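Local coordinates for protein histidine acid phosphatase (PDB 6RXD) that probably removes phosphate groups from inositol polyphosphates such as phytate, and from 2,3-bisphosphoglycerate, as a histidine acid phosphatase of the MINPP subfamily, at residues 35-47 with 392-406. Residues are numbered along the deposited sequence; the frame is centred on the assembly and turned at random.
Sequences GPIYTESMARHGS and VATFRFAHAETMMPF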
ATOM      1  N   GLY A  35     -21.398 -14.125  19.664  1.00 17.82           N
ATOM      2  CA  GLY A  35     -21.951 -13.808  18.356  1.00 19.94           C
ATOM      3  C   GLY A  35     -21.416 -12.475  17.861  1.00 16.99           C
ATOM      4  O   GLY A  35     -20.961 -11.649  18.658  1.00 14.68           O
ATOM      5  N   PRO A  36     -21.472 -12.253  16.542  1.00 17.53           N
ATOM      6  CA  PRO A  36     -20.854 -11.067  15.935  1.00 17.24           C
ATOM      7  C   PRO A  36     -21.572  -9.767  16.302  1.00 18.94           C
ATOM      8  O   PRO A  36     -22.807  -9.731  16.291  1.00 17.43           O
ATOM      9  CB  PRO A  36     -21.010 -11.332  14.435  1.00 15.96           C
ATOM     10  CG  PRO A  36     -22.222 -12.227  14.334  1.00 18.65           C
ATOM     11  CD  PRO A  36     -22.116 -13.123  15.537  1.00 20.09           C
ATOM     12  N   ILE A  37     -20.816  -8.714  16.621  1.00 12.84           N
ATOM     13  CA  ILE A  37     -21.415  -7.389  16.840  1.00 14.45           C
ATOM     14  C   ILE A  37     -20.796  -6.260  15.998  1.00 14.76           C
ATOM     15  O   ILE A  37     -21.395  -5.198  15.855  1.00 15.85           O
ATOM     16  CB  ILE A  37     -21.376  -6.957  18.316  1.00 16.62           C
ATOM     17  CG1 ILE A  37     -19.935  -6.931  18.835  1.00 15.44           C
ATOM     18  CG2 ILE A  37     -22.244  -7.880  19.174  1.00 21.01           C
ATOM     19  CD1 ILE A  37     -19.777  -6.124  20.126  1.00 19.19           C
ATOM     20  N   TYR A  38     -19.598  -6.467  15.455  1.00 14.69           N
ATOM     21  CA  TYR A  38     -18.927  -5.383  14.748  1.00 14.06           C
ATOM     22  C   TYR A  38     -17.824  -5.930  13.861  1.00 17.35           C
ATOM     23  O   TYR A  38     -17.241  -6.972  14.161  1.00 14.48           O
ATOM     24  CB  TYR A  38     -18.348  -4.381  15.770  1.00 12.15           C
ATOM     25  CG  TYR A  38     -17.701  -3.157  15.154  1.00 14.26           C
ATOM     26  CD1 TYR A  38     -18.475  -2.153  14.564  1.00 17.08           C
ATOM     27  CD2 TYR A  38     -16.317  -2.993  15.177  1.00 13.18           C
ATOM     28  CE1 TYR A  38     -17.877  -1.027  13.991  1.00 15.25           C
ATOM     29  CE2 TYR A  38     -15.718  -1.876  14.620  1.00 17.27           C
ATOM     30  CZ  TYR A  38     -16.492  -0.907  14.024  1.00 14.84           C
ATOM     31  OH  TYR A  38     -15.866   0.197  13.467  1.00 18.72           O
ATOM     32  N   THR A  39     -17.539  -5.239  12.764  1.00 12.34           N
ATOM     33  CA  THR A  39     -16.316  -5.531  12.019  1.00 13.03           C
ATOM     34  C   THR A  39     -15.731  -4.240  11.468  1.00 12.80           C
ATOM     35  O   THR A  39     -16.445  -3.255  11.320  1.00 14.91           O
ATOM     36  CB  THR A  39     -16.563  -6.545  10.887  1.00 13.78           C
ATOM     37  OG1 THR A  39     -15.305  -6.954  10.325  1.00 15.41           O
ATOM     38  CG2 THR A  39     -17.451  -5.946   9.787  1.00 13.67           C
ATOM     39  N   GLU A  40     -14.434  -4.218  11.175  1.00 11.54           N
ATOM     40  CA  GLU A  40     -13.851  -2.995  10.631  1.00 10.70           C
ATOM     41  C   GLU A  40     -12.580  -3.286   9.864  1.00 13.34           C
ATOM     42  O   GLU A  40     -11.997  -4.355   9.994  1.00 12.69           O
ATOM     43  CB  GLU A  40     -13.561  -1.982  11.736  1.00 12.52           C
ATOM     44  CG  GLU A  40     -12.568  -2.473  12.761  1.00 13.82           C
ATOM     45  CD  GLU A  40     -12.233  -1.418  13.775  1.00 14.65           C
ATOM     46  OE1 GLU A  40     -12.210  -0.221  13.417  1.00 14.51           O
ATOM     47  OE2 GLU A  40     -12.008  -1.785  14.948  1.00 15.87           O
ATOM     48  N   SER A  41     -12.158  -2.316   9.065  1.00 11.22           N
ATOM     49  CA  SER A  41     -11.028  -2.537   8.176  1.00 13.00           C
ATOM     50  C   SER A  41     -10.287  -1.254   7.876  1.00 12.95           C
ATOM     51  O   SER A  41     -10.825  -0.152   8.016  1.00 14.63           O
ATOM     52  CB  SER A  41     -11.529  -3.119   6.857  1.00 15.73           C
ATOM     53  OG  SER A  41     -12.210  -2.118   6.128  1.00 20.01           O
ATOM     54  N   MET A  42      -9.036  -1.395   7.458  1.00  9.96           N
ATOM     55  CA  MET A  42      -8.390  -0.323   6.715  1.00 13.17           C
ATOM     56  C   MET A  42      -7.618  -1.004   5.604  1.00 12.62           C
ATOM     57  O   MET A  42      -6.878  -1.965   5.845  1.00 12.36           O
ATOM     58  CB  MET A  42      -7.456   0.512   7.601  1.00 14.09           C
ATOM     59  CG  MET A  42      -6.831   1.721   6.882  1.00 11.17           C
ATOM     60  SD  MET A  42      -5.360   1.328   5.886  1.00 15.54           S
ATOM     61  CE  MET A  42      -4.167   0.917   7.172  1.00 15.10           C
ATOM     62  N   ALA A  43      -7.798  -0.512   4.387  1.00 12.22           N
ATOM     63  CA  ALA A  43      -7.142  -1.081   3.220  1.00 11.28           C
ATOM     64  C   ALA A  43      -6.452  -0.004   2.418  1.00 13.30           C
ATOM     65  O   ALA A  43      -6.977   1.101   2.251  1.00 14.55           O
ATOM     66  CB  ALA A  43      -8.166  -1.804   2.332  1.00 11.75           C
ATOM     67  N   ARG A  44      -5.262  -0.334   1.923  1.00 12.58           N
ATOM     68  CA  ARG A  44      -4.581   0.487   0.939  1.00 10.44           C
ATOM     69  C   ARG A  44      -5.350   0.426  -0.377  1.00 12.49           C
ATOM     70  O   ARG A  44      -6.043  -0.550  -0.655  1.00 14.79           O
ATOM     71  CB  ARG A  44      -3.165  -0.065   0.747  1.00 11.26           C
ATOM     72  CG  ARG A  44      -2.308   0.707  -0.244  1.00 13.37           C
ATOM     73  CD  ARG A  44      -0.995   0.000  -0.509  1.00 13.72           C
ATOM     74  NE  ARG A  44      -0.185   0.788  -1.428  1.00 13.68           N
ATOM     75  CZ  ARG A  44       0.904   0.338  -2.035  1.00 12.36           C
ATOM     76  NH1 ARG A  44       1.306  -0.921  -1.841  1.00 12.75           N
ATOM     77  NH2 ARG A  44       1.569   1.138  -2.854  1.00 14.77           N
ATOM     78  N   HIS A  45      -5.247   1.478  -1.178  1.00 12.87           N
ATOM     79  CA  HIS A  45      -5.854   1.472  -2.511  1.00 14.26           C
ATOM     80  C   HIS A  45      -5.294   0.311  -3.335  1.00 13.92           C
ATOM     81  O   HIS A  45      -4.242  -0.254  -3.019  1.00 13.12           O
ATOM     82  CB  HIS A  45      -5.548   2.796  -3.211  1.00 14.10           C
ATOM     83  CG  HIS A  45      -4.085   3.015  -3.436  1.00 18.21           C
ATOM     84  ND1 HIS A  45      -3.380   2.375  -4.432  1.00 18.59           N
ATOM     85  CD2 HIS A  45      -3.187   3.778  -2.767  1.00 22.92           C
ATOM     86  CE1 HIS A  45      -2.109   2.737  -4.371  1.00 23.81           C
ATOM     87  NE2 HIS A  45      -1.968   3.589  -3.370  1.00 22.96           N
ATOM     88  N   GLY A  46      -5.990  -0.033  -4.411  1.00 11.91           N
ATOM     89  CA  GLY A  46      -5.553  -1.114  -5.269  1.00 12.89           C
ATOM     90  C   GLY A  46      -4.480  -0.666  -6.248  1.00 15.48           C
ATOM     91  O   GLY A  46      -4.088   0.508  -6.290  1.00 12.02           O
ATOM     92  N   SER A  47      -4.003  -1.625  -7.034  1.00 12.82           N
ATOM     93  CA  SER A  47      -3.055  -1.381  -8.115  1.00 13.04           C
ATOM     94  C   SER A  47      -3.430  -0.194  -8.998  1.00 12.19           C
ATOM     95  O   SER A  47      -4.591  -0.029  -9.375  1.00 14.51           O
ATOM     96  CB  SER A  47      -2.969  -2.624  -8.993  1.00 14.24           C
ATOM     97  OG  SER A  47      -2.309  -3.681  -8.325  1.00 13.83           O
ATOM     98  N   VAL A 392     -22.356  -0.926  12.536  1.00 16.32           N
ATOM     99  CA  VAL A 392     -21.887  -2.302  12.694  1.00 15.92           C
ATOM    100  C   VAL A 392     -20.581  -2.561  11.945  1.00 14.88           C
ATOM    101  O   VAL A 392     -19.952  -3.603  12.127  1.00 15.83           O
ATOM    102  CB  VAL A 392     -22.940  -3.327  12.233  1.00 21.38           C
ATOM    103  CG1 VAL A 392     -24.173  -3.258  13.118  1.00 24.70           C
ATOM    104  CG2 VAL A 392     -23.315  -3.108  10.767  1.00 19.60           C
ATOM    105  N   ALA A 393     -20.182  -1.620  11.099  1.00 14.27           N
ATOM    106  CA  ALA A 393     -18.922  -1.768  10.363  1.00 13.04           C
ATOM    107  C   ALA A 393     -18.354  -0.434   9.932  1.00 13.66           C
ATOM    108  O   ALA A 393     -19.096   0.487   9.577  1.00 15.67           O
ATOM    109  CB  ALA A 393     -19.119  -2.683   9.135  1.00 15.69           C
ATOM    110  N   THR A 394     -17.026  -0.331   9.957  1.00 13.41           N
ATOM    111  CA  THR A 394     -16.355   0.840   9.423  1.00 12.42           C
ATOM    112  C   THR A 394     -15.315   0.327   8.448  1.00 13.10           C
ATOM    113  O   THR A 394     -14.395  -0.387   8.851  1.00 12.63           O
ATOM    114  CB  THR A 394     -15.683   1.658  10.539  1.00 13.87           C
ATOM    115  OG1 THR A 394     -16.658   1.983  11.543  1.00 18.05           O
ATOM    116  CG2 THR A 394     -15.102   2.947   9.978  1.00 13.15           C
ATOM    117  N   PHE A 395     -15.491   0.652   7.165  1.00 15.34           N
ATOM    118  CA  PHE A 395     -14.566   0.222   6.114  1.00 17.50           C
ATOM    119  C   PHE A 395     -13.785   1.438   5.617  1.00 16.29           C
ATOM    120  O   PHE A 395     -14.370   2.387   5.083  1.00 14.40           O
ATOM    121  CB  PHE A 395     -15.329  -0.416   4.944  1.00 12.80           C
ATOM    122  CG  PHE A 395     -16.092  -1.671   5.307  1.00 15.43           C
ATOM    123  CD1 PHE A 395     -15.472  -2.712   5.984  1.00 14.42           C
ATOM    124  CD2 PHE A 395     -17.428  -1.803   4.961  1.00 17.06           C
ATOM    125  CE1 PHE A 395     -16.180  -3.876   6.306  1.00 15.40           C
ATOM    126  CE2 PHE A 395     -18.145  -2.954   5.280  1.00 16.56           C
ATOM    127  CZ  PHE A 395     -17.518  -3.996   5.951  1.00 15.95           C
ATOM    128  N   ARG A 396     -12.465   1.413   5.805  1.00 12.65           N
ATOM    129  CA  ARG A 396     -11.612   2.574   5.532  1.00 11.95           C
ATOM    130  C   ARG A 396     -10.644   2.278   4.399  1.00 16.35           C
ATOM    131  O   ARG A 396     -10.149   1.152   4.285  1.00 11.90           O
ATOM    132  CB  ARG A 396     -10.773   2.929   6.767  1.00 11.85           C
ATOM    133  CG  ARG A 396     -11.543   3.176   8.061  1.00 14.67           C
ATOM    134  CD  ARG A 396     -10.559   3.183   9.209  1.00 12.19           C
ATOM    135  NE  ARG A 396     -11.181   3.370  10.525  1.00 14.66           N
ATOM    136  CZ  ARG A 396     -11.630   2.380  11.289  1.00 16.42           C
ATOM    137  NH1 ARG A 396     -11.547   1.123  10.871  1.00 15.03           N
ATOM    138  NH2 ARG A 396     -12.165   2.650  12.477  1.00 16.89           N
ATOM    139  N   PHE A 397     -10.356   3.304   3.595  1.00 13.79           N
ATOM    140  CA  PHE A 397      -9.518   3.161   2.402  1.00 12.69           C
ATOM    141  C   PHE A 397      -8.470   4.252   2.353  1.00 12.80           C
ATOM    142  O   PHE A 397      -8.787   5.430   2.483  1.00 13.90           O
ATOM    143  CB  PHE A 397     -10.397   3.167   1.144  1.00 12.36           C
ATOM    144  CG  PHE A 397     -11.382   2.047   1.142  1.00 10.87           C
ATOM    145  CD1 PHE A 397     -11.060   0.832   0.563  1.00 12.30           C
ATOM    146  CD2 PHE A 397     -12.588   2.170   1.835  1.00 11.93           C
ATOM    147  CE1 PHE A 397     -11.938  -0.232   0.614  1.00 14.68           C
ATOM    148  CE2 PHE A 397     -13.475   1.111   1.897  1.00 15.89           C
ATOM    149  CZ  PHE A 397     -13.155  -0.092   1.292  1.00 15.06           C
ATOM    150  N   ALA A 398      -7.211   3.850   2.195  1.00 12.73           N
ATOM    151  CA  ALA A 398      -6.105   4.777   2.377  1.00 11.37           C
ATOM    152  C   ALA A 398      -4.881   4.363   1.565  1.00 12.89           C
ATOM    153  O   ALA A 398      -5.006   3.980   0.407  1.00 13.42           O
ATOM    154  CB  ALA A 398      -5.769   4.914   3.877  1.00 14.83           C
ATOM    155  N   HIS A 399      -3.703   4.416   2.181  1.00 12.27           N
ATOM    156  CA  HIS A 399      -2.443   4.419   1.431  1.00  9.96           C
ATOM    157  C   HIS A 399      -1.339   3.577   2.042  1.00 11.16           C
ATOM    158  O   HIS A 399      -1.421   3.165   3.200  1.00 12.71           O
ATOM    159  CB  HIS A 399      -1.957   5.868   1.322  1.00 14.49           C
ATOM    160  CG  HIS A 399      -3.015   6.797   0.833  1.00 15.21           C
ATOM    161  ND1 HIS A 399      -3.178   7.096  -0.500  1.00 14.89           N
ATOM    162  CD2 HIS A 399      -4.009   7.439   1.495  1.00 15.89           C
ATOM    163  CE1 HIS A 399      -4.223   7.896  -0.641  1.00 18.02           C
ATOM    164  NE2 HIS A 399      -4.743   8.118   0.552  1.00 16.94           N
ATOM    165  N   ALA A 400      -0.277   3.346   1.276  1.00 11.57           N
ATOM    166  CA  ALA A 400       0.893   2.678   1.837  1.00  9.85           C
ATOM    167  C   ALA A 400       1.447   3.484   2.996  1.00 12.40           C
ATOM    168  O   ALA A 400       1.973   2.925   3.964  1.00 12.70           O
ATOM    169  CB  ALA A 400       1.957   2.489   0.772  1.00 11.93           C
ATOM    170  N   GLU A 401       1.331   4.806   2.893  1.00 12.30           N
ATOM    171  CA  GLU A 401       1.801   5.696   3.944  1.00 12.89           C
ATOM    172  C   GLU A 401       0.960   5.572   5.205  1.00 13.67           C
ATOM    173  O   GLU A 401       1.349   6.064   6.268  1.00 14.01           O
ATOM    174  CB  GLU A 401       1.792   7.152   3.455  1.00 13.63           C
ATOM    175  CG  GLU A 401       2.904   7.491   2.456  1.00 20.09           C
ATOM    176  CD  GLU A 401       2.670   6.928   1.053  1.00 27.77           C
ATOM    177  OE1 GLU A 401       3.647   6.869   0.282  1.00 33.22           O
ATOM    178  OE2 GLU A 401       1.523   6.558   0.706  1.00 20.07           O
ATOM    179  N   THR A 402      -0.205   4.944   5.072  1.00 11.19           N
ATOM    180  CA  THR A 402      -1.059   4.641   6.220  1.00 10.33           C
ATOM    181  C   THR A 402      -0.716   3.265   6.767  1.00 12.99           C
ATOM    182  O   THR A 402      -0.572   3.079   7.975  1.00 13.04           O
ATOM    183  CB  THR A 402      -2.539   4.688   5.799  1.00 11.01           C
ATOM    184  OG1 THR A 402      -2.748   5.844   4.981  1.00 12.07           O
ATOM    185  CG2 THR A 402      -3.464   4.769   7.002  1.00 11.86           C
ATOM    186  N   MET A 403      -0.598   2.290   5.870  1.00 12.60           N
ATOM    187  CA  MET A 403      -0.372   0.905   6.275  1.00 10.48           C
ATOM    188  C   MET A 403       1.006   0.648   6.897  1.00  9.96           C
ATOM    189  O   MET A 403       1.104  -0.061   7.895  1.00 11.94           O
ATOM    190  CB  MET A 403      -0.602  -0.049   5.090  1.00 11.63           C
ATOM    191  CG  MET A 403      -0.411  -1.526   5.452  1.00 12.33           C
ATOM    192  SD  MET A 403      -1.573  -2.118   6.721  1.00 14.99           S
ATOM    193  CE  MET A 403      -3.091  -2.202   5.777  1.00 15.98           C
ATOM    194  N   MET A 404       2.062   1.219   6.323  1.00  9.98           N
ATOM    195  CA  MET A 404       3.404   0.927   6.827  1.00  9.90           C
ATOM    196  C   MET A 404       3.572   1.326   8.296  1.00  9.24           C
ATOM    197  O   MET A 404       4.039   0.531   9.101  1.00 11.79           O
ATOM    198  CB  MET A 404       4.481   1.555   5.938  1.00 10.95           C
ATOM    199  CG  MET A 404       4.563   0.882   4.589  1.00 11.93           C
ATOM    200  SD  MET A 404       5.896   1.530   3.570  1.00 14.90           S
ATOM    201  CE  MET A 404       5.132   2.992   2.931  1.00 22.90           C
ATOM    202  N   PRO A 405       3.196   2.557   8.662  1.00 10.81           N
ATOM    203  CA  PRO A 405       3.364   2.840  10.096  1.00  9.59           C
ATOM    204  C   PRO A 405       2.347   2.106  10.968  1.00 13.27           C
ATOM    205  O   PRO A 405       2.669   1.753  12.103  1.00 12.21           O
ATOM    206  CB  PRO A 405       3.190   4.361  10.184  1.00 10.22           C
ATOM    207  CG  PRO A 405       2.410   4.740   8.953  1.00  9.44           C
ATOM    208  CD  PRO A 405       2.861   3.761   7.882  1.00 10.72           C
ATOM    209  N   PHE A 406       1.152   1.858  10.443  1.00 13.06           N
ATOM    210  CA  PHE A 406       0.125   1.140  11.199  1.00 11.98           C
ATOM    211  C   PHE A 406       0.627  -0.261  11.542  1.00 13.54           C
ATOM    212  O   PHE A 406       0.536  -0.697  12.691  1.00 11.51           O
ATOM    213  CB  PHE A 406      -1.171   1.086  10.378  1.00 12.35           C
ATOM    214  CG  PHE A 406      -2.373   0.560  11.131  1.00 12.13           C
ATOM    215  CD1 PHE A 406      -2.756   1.098  12.356  1.00 13.17           C
ATOM    216  CD2 PHE A 406      -3.146  -0.444  10.573  1.00 14.69           C
ATOM    217  CE1 PHE A 406      -3.894   0.617  13.022  1.00 12.63           C
ATOM    218  CE2 PHE A 406      -4.277  -0.922  11.216  1.00 16.38           C
ATOM    219  CZ  PHE A 406      -4.650  -0.386  12.448  1.00 13.29           C
TER
HETATM  220  O   HOH W   1     -11.198  -1.333   3.926  1.00 17.98           O
HETATM  221  O   HOH W   2      -0.158   3.865  -1.455  1.00 19.35           O
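M42 sends its methyl CE between helix 400-406 and the sheet, 3.6 Å from CE of M403 and 3.8 Å from CD2 of F406, with T402 CG2 3.9 Å from CE, the two side chains crossing at a slant. CG lies anti to the backbone N (chi1 -176°) and the chain then bends about both CB-CG and CG-SD, turning CE toward the helix. The strands 35-44 and 392-398 run parallel, 19° apart, in the central sheet of the histidine phosphatase fold; alternating bonds such as A43 N to R396 O (2.9 Å) fix the register. The RHG motif of this family, R44-H45-G46, begins with the last residue of the first strand; one water joins R44 NE, H45 NE2 and A400 N, while R44 NH1 bonds the backbone O of S12. On the face shared with M42, R396 NH1 and NH2 both donate to OE1 of E40, each at 3.0 Å, in a salt bridge, the carboxylate and guanidinium planes turned 38° from each other. D377 pairs with NH2 as well, and T394 CG2 sits over the guanidinium centre. A leucine in place of R396 would probably leave the buried carboxylate of E40, and D377 with it, without this positive partner. NH1 also bonds S41 O at 3.2 Å, reaching it from the carbonyl face opposite R396 N.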